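PDB 4GQ2: nucleoporin nup120 from Schizosaccharomyces pombe, which serves as a structural component of the nuclear pore complex, whose nucleoporins can also act as docking partners for nuclear transport factors. Local coordinates for residues L161-L175 with V186-P200. Residues are numbered along the deposited sequence; the frame is centred on the assembly and turned at random.
Sequences LCYRPISFLNQKPDL and VSFFNGGLTKIILNP
The side chain of Phe188 lies under Gln171, whose CB sits over one face of the ring, 3.8 Å from its centroid. The Gln171 amide stacks on the same ring, the two planes only 17° apart. The contact belongs to the beta-propeller domain. Strand 160-163 is an edge strand of one four-stranded antiparallel sheet. The loop after it crosses to the next four-stranded sheet, consistent with the following blade, whose first three strands are 173-178, 183-188 and 193-199.

Phe168 meets the Phe188 ring at its edge, with Phe168 CD1 3.8 Å from Phe188 CE1. The Phe168 ring is itself held between two prolines of its own segment, Pro165 CG over one face and Pro173 CG over the other. Phe168 CZ comes within 3.6 Å of Ile196 CD1 and also touches Val186 CG1. An alanine in place of Phe188 would probably open a gap beneath Gln171 and leave Phe168 CD1 without its aromatic neighbour. Ser167 OG also touches the Phe188 rim at CZ, but its hydrogen bond goes to Glu207, which Thr194 OG1 shares.

Backbone bonds join the hairpin strands and continue just past their ends, where Phe189 N donates to Lys172 O (2.8 Å), and water 1 links Lys172 N to Asn190 N. A classic beta bulge sets two residues, Asp174 and Leu175, against the single Ser187. Ser187 O accepts from Asp174 N at 2.8 Å, and only weakly from Leu175 N. Ser187 N donates back to Leu175 O (2.9 Å).

Further along, the two sheets pack side chain to side chain. Tyr163 has CG anti to its carbonyl carbon (chi1 -63°), which sends the ring toward Leu198; chi2 near a right angle sets the direction of its face. Leu198 CD2 makes a CH-pi contact over the Tyr163 ring, 3.5 Å from its centroid and 6° off the normal.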
loop_
_atom_site.group_PDB
_atom_site.type_symbol
_atom_site.label_atom_id
_atom_site.label_comp_id
_atom_site.label_asym_id
_atom_site.label_seq_id
_atom_site.Cartn_x
_atom_site.Cartn_y
_atom_site.Cartn_z
ATOM N N LEU A 161 39.322 -14.098 7.723
ATOM C CA LEU A 161 40.473 -14.722 8.372
ATOM C C LEU A 161 40.017 -15.338 9.695
ATOM O O LEU A 161 39.261 -14.716 10.450
ATOM C CB LEU A 161 41.560 -13.671 8.630
ATOM C CG LEU A 161 42.658 -13.367 7.594
ATOM C CD1 LEU A 161 42.195 -13.474 6.148
ATOM C CD2 LEU A 161 43.273 -11.996 7.852
ATOM N N CYS A 162 40.475 -16.557 9.970
ATOM C CA CYS A 162 40.117 -17.261 11.204
ATOM C C CYS A 162 41.290 -17.405 12.157
ATOM O O CYS A 162 42.392 -17.791 11.755
ATOM C CB CYS A 162 39.549 -18.643 10.893
ATOM S SG CYS A 162 38.303 -18.592 9.603
ATOM N N TYR A 163 41.033 -17.112 13.427
ATOM C CA TYR A 163 42.051 -17.183 14.461
ATOM C C TYR A 163 41.568 -18.014 15.635
ATOM O O TYR A 163 40.397 -17.945 16.009
ATOM C CB TYR A 163 42.403 -15.783 14.945
ATOM C CG TYR A 163 43.000 -14.893 13.884
ATOM C CD1 TYR A 163 44.369 -14.924 13.608
ATOM C CD2 TYR A 163 42.202 -14.003 13.165
ATOM C CE1 TYR A 163 44.927 -14.097 12.641
ATOM C CE2 TYR A 163 42.747 -13.178 12.190
ATOM C CZ TYR A 163 44.109 -13.227 11.934
ATOM O OH TYR A 163 44.653 -12.407 10.972
ATOM N N ARG A 164 42.481 -18.797 16.208
ATOM C CA ARG A 164 42.209 -19.547 17.431
ATOM C C ARG A 164 43.178 -19.113 18.531
ATOM O O ARG A 164 44.217 -19.745 18.727
ATOM C CB ARG A 164 42.318 -21.053 17.181
ATOM C CG ARG A 164 41.134 -21.654 16.449
ATOM C CD ARG A 164 41.337 -23.144 16.246
ATOM N NE ARG A 164 40.156 -23.780 15.670
ATOM C CZ ARG A 164 40.092 -25.055 15.296
ATOM N NH1 ARG A 164 41.144 -25.855 15.431
ATOM N NH2 ARG A 164 38.970 -25.531 14.783
ATOM N N PRO A 165 42.836 -18.031 19.257
ATOM C CA PRO A 165 43.731 -17.483 20.275
ATOM C C PRO A 165 43.943 -18.478 21.405
ATOM O O PRO A 165 43.004 -19.165 21.811
ATOM C CB PRO A 165 42.984 -16.242 20.788
ATOM C CG PRO A 165 41.908 -15.982 19.782
ATOM C CD PRO A 165 41.540 -17.332 19.255
ATOM N N ILE A 166 45.178 -18.552 21.891
ATOM C CA ILE A 166 45.565 -19.545 22.889
ATOM C C ILE A 166 44.827 -19.337 24.210
ATOM O O ILE A 166 44.355 -20.300 24.813
ATOM C CB ILE A 166 47.102 -19.601 23.052
ATOM C CG1 ILE A 166 47.720 -20.262 21.810
ATOM C CG2 ILE A 166 47.501 -20.358 24.314
ATOM C CD1 ILE A 166 49.168 -19.904 21.561
ATOM N N SER A 167 44.677 -18.078 24.621
ATOM C CA SER A 167 43.947 -17.743 25.847
ATOM C C SER A 167 42.488 -18.233 25.872
ATOM O O SER A 167 41.895 -18.371 26.945
ATOM C CB SER A 167 44.016 -16.240 26.121
ATOM O OG SER A 167 43.430 -15.496 25.068
ATOM N N PHE A 168 41.924 -18.512 24.698
ATOM C CA PHE A 168 40.540 -18.995 24.589
ATOM C C PHE A 168 40.410 -20.473 24.953
ATOM O O PHE A 168 39.302 -20.977 25.140
ATOM C CB PHE A 168 39.990 -18.761 23.171
ATOM C CG PHE A 168 39.722 -17.311 22.836
ATOM C CD1 PHE A 168 40.311 -16.270 23.562
ATOM C CD2 PHE A 168 38.901 -16.984 21.766
ATOM C CE1 PHE A 168 40.067 -14.944 23.235
ATOM C CE2 PHE A 168 38.651 -15.656 21.436
ATOM C CZ PHE A 168 39.235 -14.635 22.168
ATOM N N LEU A 169 41.535 -21.173 25.042
ATOM C CA LEU A 169 41.505 -22.608 25.329
ATOM C C LEU A 169 41.035 -22.908 26.751
ATOM O O LEU A 169 40.258 -23.840 26.968
ATOM C CB LEU A 169 42.862 -23.262 25.043
ATOM C CG LEU A 169 43.234 -23.440 23.561
ATOM C CD1 LEU A 169 44.703 -23.808 23.401
ATOM C CD2 LEU A 169 42.344 -24.464 22.863
ATOM N N ASN A 170 41.470 -22.085 27.701
ATOM C CA ASN A 170 41.218 -22.322 29.119
ATOM C C ASN A 170 40.242 -21.333 29.728
ATOM O O ASN A 170 39.639 -21.602 30.772
ATOM C CB ASN A 170 42.532 -22.234 29.896
ATOM C CG ASN A 170 43.483 -23.363 29.568
ATOM O OD1 ASN A 170 44.222 -23.298 28.589
ATOM N ND2 ASN A 170 43.459 -24.419 30.384
ATOM N N GLN A 171 40.117 -20.178 29.083
ATOM C CA GLN A 171 39.321 -19.078 29.600
ATOM C C GLN A 171 38.160 -18.783 28.646
ATOM O O GLN A 171 38.297 -18.927 27.429
ATOM C CB GLN A 171 40.215 -17.846 29.799
ATOM C CG GLN A 171 41.354 -18.049 30.803
ATOM C CD GLN A 171 42.408 -16.946 30.758
ATOM O OE1 GLN A 171 43.040 -16.712 29.726
ATOM N NE2 GLN A 171 42.617 -16.277 31.891
ATOM N N LYS A 172 37.014 -18.390 29.199
ATOM C CA LYS A 172 35.821 -18.130 28.386
ATOM C C LYS A 172 35.678 -16.645 28.030
ATOM O O LYS A 172 35.473 -15.819 28.922
ATOM C CB LYS A 172 34.556 -18.638 29.091
ATOM C CG LYS A 172 33.336 -18.717 28.188
ATOM C CD LYS A 172 32.148 -19.338 28.901
ATOM C CE LYS A 172 30.950 -19.439 27.972
ATOM N NZ LYS A 172 29.846 -20.205 28.607
ATOM N N PRO A 173 35.780 -16.308 26.723
ATOM C CA PRO A 173 35.663 -14.919 26.273
ATOM C C PRO A 173 34.269 -14.386 26.576
ATOM O O PRO A 173 33.281 -15.105 26.405
ATOM C CB PRO A 173 35.892 -15.014 24.756
ATOM C CG PRO A 173 36.584 -16.319 24.545
ATOM C CD PRO A 173 35.981 -17.222 25.585
ATOM N N ASP A 174 34.202 -13.142 27.042
ATOM C CA ASP A 174 32.966 -12.592 27.570
ATOM C C ASP A 174 32.591 -11.246 26.936
ATOM O O ASP A 174 31.487 -11.082 26.424
ATOM C CB ASP A 174 33.070 -12.463 29.091
ATOM C CG ASP A 174 31.722 -12.264 29.752
ATOM O OD1 ASP A 174 30.796 -13.072 29.501
ATOM O OD2 ASP A 174 31.597 -11.303 30.537
ATOM N N LEU A 175 33.507 -10.287 26.978
ATOM C CA LEU A 175 33.258 -8.979 26.387
ATOM C C LEU A 175 34.389 -8.595 25.443
ATOM O O LEU A 175 35.531 -9.021 25.633
ATOM C CB LEU A 175 33.071 -7.911 27.470
ATOM C CG LEU A 175 31.882 -8.046 28.435
ATOM C CD1 LEU A 175 32.063 -7.139 29.643
ATOM C CD2 LEU A 175 30.558 -7.752 27.742
ATOM N N VAL A 186 39.751 -8.605 24.678
ATOM C CA VAL A 186 38.741 -9.585 25.042
ATOM C C VAL A 186 38.912 -9.918 26.521
ATOM O O VAL A 186 39.986 -10.339 26.951
ATOM C CB VAL A 186 38.866 -10.867 24.185
ATOM C CG1 VAL A 186 37.840 -11.911 24.599
ATOM C CG2 VAL A 186 38.734 -10.545 22.705
ATOM N N SER A 187 37.856 -9.708 27.299
ATOM C CA SER A 187 37.866 -10.046 28.719
ATOM C C SER A 187 37.209 -11.400 28.933
ATOM O O SER A 187 36.398 -11.849 28.110
ATOM C CB SER A 187 37.151 -8.968 29.543
ATOM O OG SER A 187 35.764 -8.928 29.253
ATOM N N PHE A 188 37.549 -12.042 30.047
ATOM C CA PHE A 188 37.092 -13.402 30.300
ATOM C C PHE A 188 36.088 -13.486 31.435
ATOM O O PHE A 188 36.139 -12.698 32.377
ATOM C CB PHE A 188 38.282 -14.335 30.531
ATOM C CG PHE A 188 39.249 -14.363 29.381
ATOM C CD1 PHE A 188 38.973 -15.114 28.239
ATOM C CD2 PHE A 188 40.430 -13.626 29.430
ATOM C CE1 PHE A 188 39.863 -15.138 27.177
ATOM C CE2 PHE A 188 41.325 -13.646 28.366
ATOM C CZ PHE A 188 41.041 -14.404 27.241
ATOM N N PHE A 189 35.179 -14.453 31.330
ATOM C CA PHE A 189 34.055 -14.578 32.249
ATOM C C PHE A 189 34.478 -14.731 33.711
ATOM O O PHE A 189 33.856 -14.140 34.600
ATOM C CB PHE A 189 33.150 -15.747 31.841
ATOM C CG PHE A 189 31.957 -15.917 32.730
ATOM C CD1 PHE A 189 30.776 -15.235 32.465
ATOM C CD2 PHE A 189 32.021 -16.735 33.851
ATOM C CE1 PHE A 189 29.676 -15.377 33.293
ATOM C CE2 PHE A 189 30.926 -16.881 34.686
ATOM C CZ PHE A 189 29.751 -16.202 34.406
ATOM N N ASN A 190 35.520 -15.530 33.952
ATOM C CA ASN A 190 35.989 -15.806 35.314
ATOM C C ASN A 190 37.104 -14.858 35.770
ATOM O O ASN A 190 37.667 -15.024 36.851
ATOM C CB ASN A 190 36.415 -17.277 35.462
ATOM C CG ASN A 190 35.285 -18.252 35.154
ATOM O OD1 ASN A 190 34.852 -18.377 34.011
ATOM N ND2 ASN A 190 34.813 -18.953 36.173
ATOM N N GLY A 191 37.411 -13.865 34.942
ATOM C CA GLY A 191 38.443 -12.879 35.248
ATOM C C GLY A 191 39.570 -12.874 34.233
ATOM O O GLY A 191 39.881 -13.907 33.632
ATOM N N GLY A 192 40.190 -11.710 34.048
ATOM C CA GLY A 192 41.292 -11.571 33.102
ATOM C C GLY A 192 40.962 -10.804 31.831
ATOM O O GLY A 192 39.795 -10.576 31.507
ATOM N N LEU A 193 42.008 -10.418 31.107
ATOM C CA LEU A 193 41.881 -9.559 29.934
ATOM C C LEU A 193 43.068 -9.738 28.989
ATOM O O LEU A 193 44.223 -9.605 29.396
ATOM C CB LEU A 193 41.766 -8.090 30.367
ATOM C CG LEU A 193 41.591 -7.002 29.302
ATOM C CD1 LEU A 193 40.143 -6.907 28.835
ATOM C CD2 LEU A 193 42.065 -5.662 29.839
ATOM N N THR A 194 42.770 -10.024 27.727
ATOM C CA THR A 194 43.798 -10.205 26.707
ATOM C C THR A 194 43.719 -9.130 25.623
ATOM O O THR A 194 42.647 -8.586 25.347
ATOM C CB THR A 194 43.718 -11.609 26.057
ATOM O OG1 THR A 194 44.791 -11.769 25.124
ATOM C CG2 THR A 194 42.399 -11.807 25.318
ATOM N N LYS A 195 44.862 -8.819 25.022
ATOM C CA LYS A 195 44.879 -8.012 23.812
ATOM C C LYS A 195 45.361 -8.886 22.664
ATOM O O LYS A 195 46.524 -9.294 22.626
ATOM C CB LYS A 195 45.762 -6.766 23.964
ATOM C CG LYS A 195 45.674 -5.816 22.777
ATOM C CD LYS A 195 46.753 -4.742 22.801
ATOM C CE LYS A 195 46.345 -3.550 23.651
ATOM N NZ LYS A 195 47.435 -2.539 23.731
ATOM N N ILE A 196 44.450 -9.193 21.747
ATOM C CA ILE A 196 44.787 -9.944 20.550
ATOM C C ILE A 196 45.231 -8.973 19.457
ATOM O O ILE A 196 44.473 -8.082 19.079
ATOM C CB ILE A 196 43.598 -10.811 20.080
ATOM C CG1 ILE A 196 43.182 -11.778 21.198
ATOM C CG2 ILE A 196 43.949 -11.565 18.800
ATOM C CD1 ILE A 196 41.810 -12.392 21.026
ATOM N N ILE A 197 46.468 -9.140 18.976
ATOM C CA ILE A 197 47.019 -8.289 17.917
ATOM C C ILE A 197 47.273 -9.119 16.667
ATOM O O ILE A 197 48.015 -10.103 16.699
ATOM C CB ILE A 197 48.331 -7.572 18.333
ATOM C CG1 ILE A 197 48.140 -6.744 19.608
ATOM C CG2 ILE A 197 48.844 -6.671 17.212
ATOM C CD1 ILE A 197 48.648 -7.427 20.858
ATOM N N LEU A 198 46.659 -8.698 15.563
ATOM C CA LEU A 198 46.696 -9.458 14.321
ATOM C C LEU A 198 47.578 -8.791 13.281
ATOM O O LEU A 198 47.709 -7.564 13.245
ATOM C CB LEU A 198 45.286 -9.621 13.746
ATOM C CG LEU A 198 44.122 -9.899 14.697
ATOM C CD1 LEU A 198 42.836 -9.369 14.093
ATOM C CD2 LEU A 198 43.999 -11.376 15.029
ATOM N N ASN A 199 48.184 -9.623 12.443
ATOM C CA ASN A 199 48.883 -9.164 11.258
ATOM C C ASN A 199 48.070 -9.674 10.078
ATOM O O ASN A 199 48.235 -10.821 9.658
ATOM C CB ASN A 199 50.314 -9.710 11.234
ATOM C CG ASN A 199 51.305 -8.746 10.605
ATOM O OD1 ASN A 199 51.026 -7.557 10.434
ATOM N ND2 ASN A 199 52.483 -9.256 10.273
ATOM N N PRO A 200 47.149 -8.833 9.566
ATOM C CA PRO A 200 46.206 -9.263 8.531
ATOM C C PRO A 200 46.898 -9.718 7.246
ATOM O O PRO A 200 46.302 -10.450 6.457
ATOM C CB PRO A 200 45.367 -8.002 8.274
ATOM C CG PRO A 200 45.535 -7.160 9.496
ATOM C CD PRO A 200 46.945 -7.419 9.934
HETATM O O HOH W 1 36.672 -17.410 32.141
#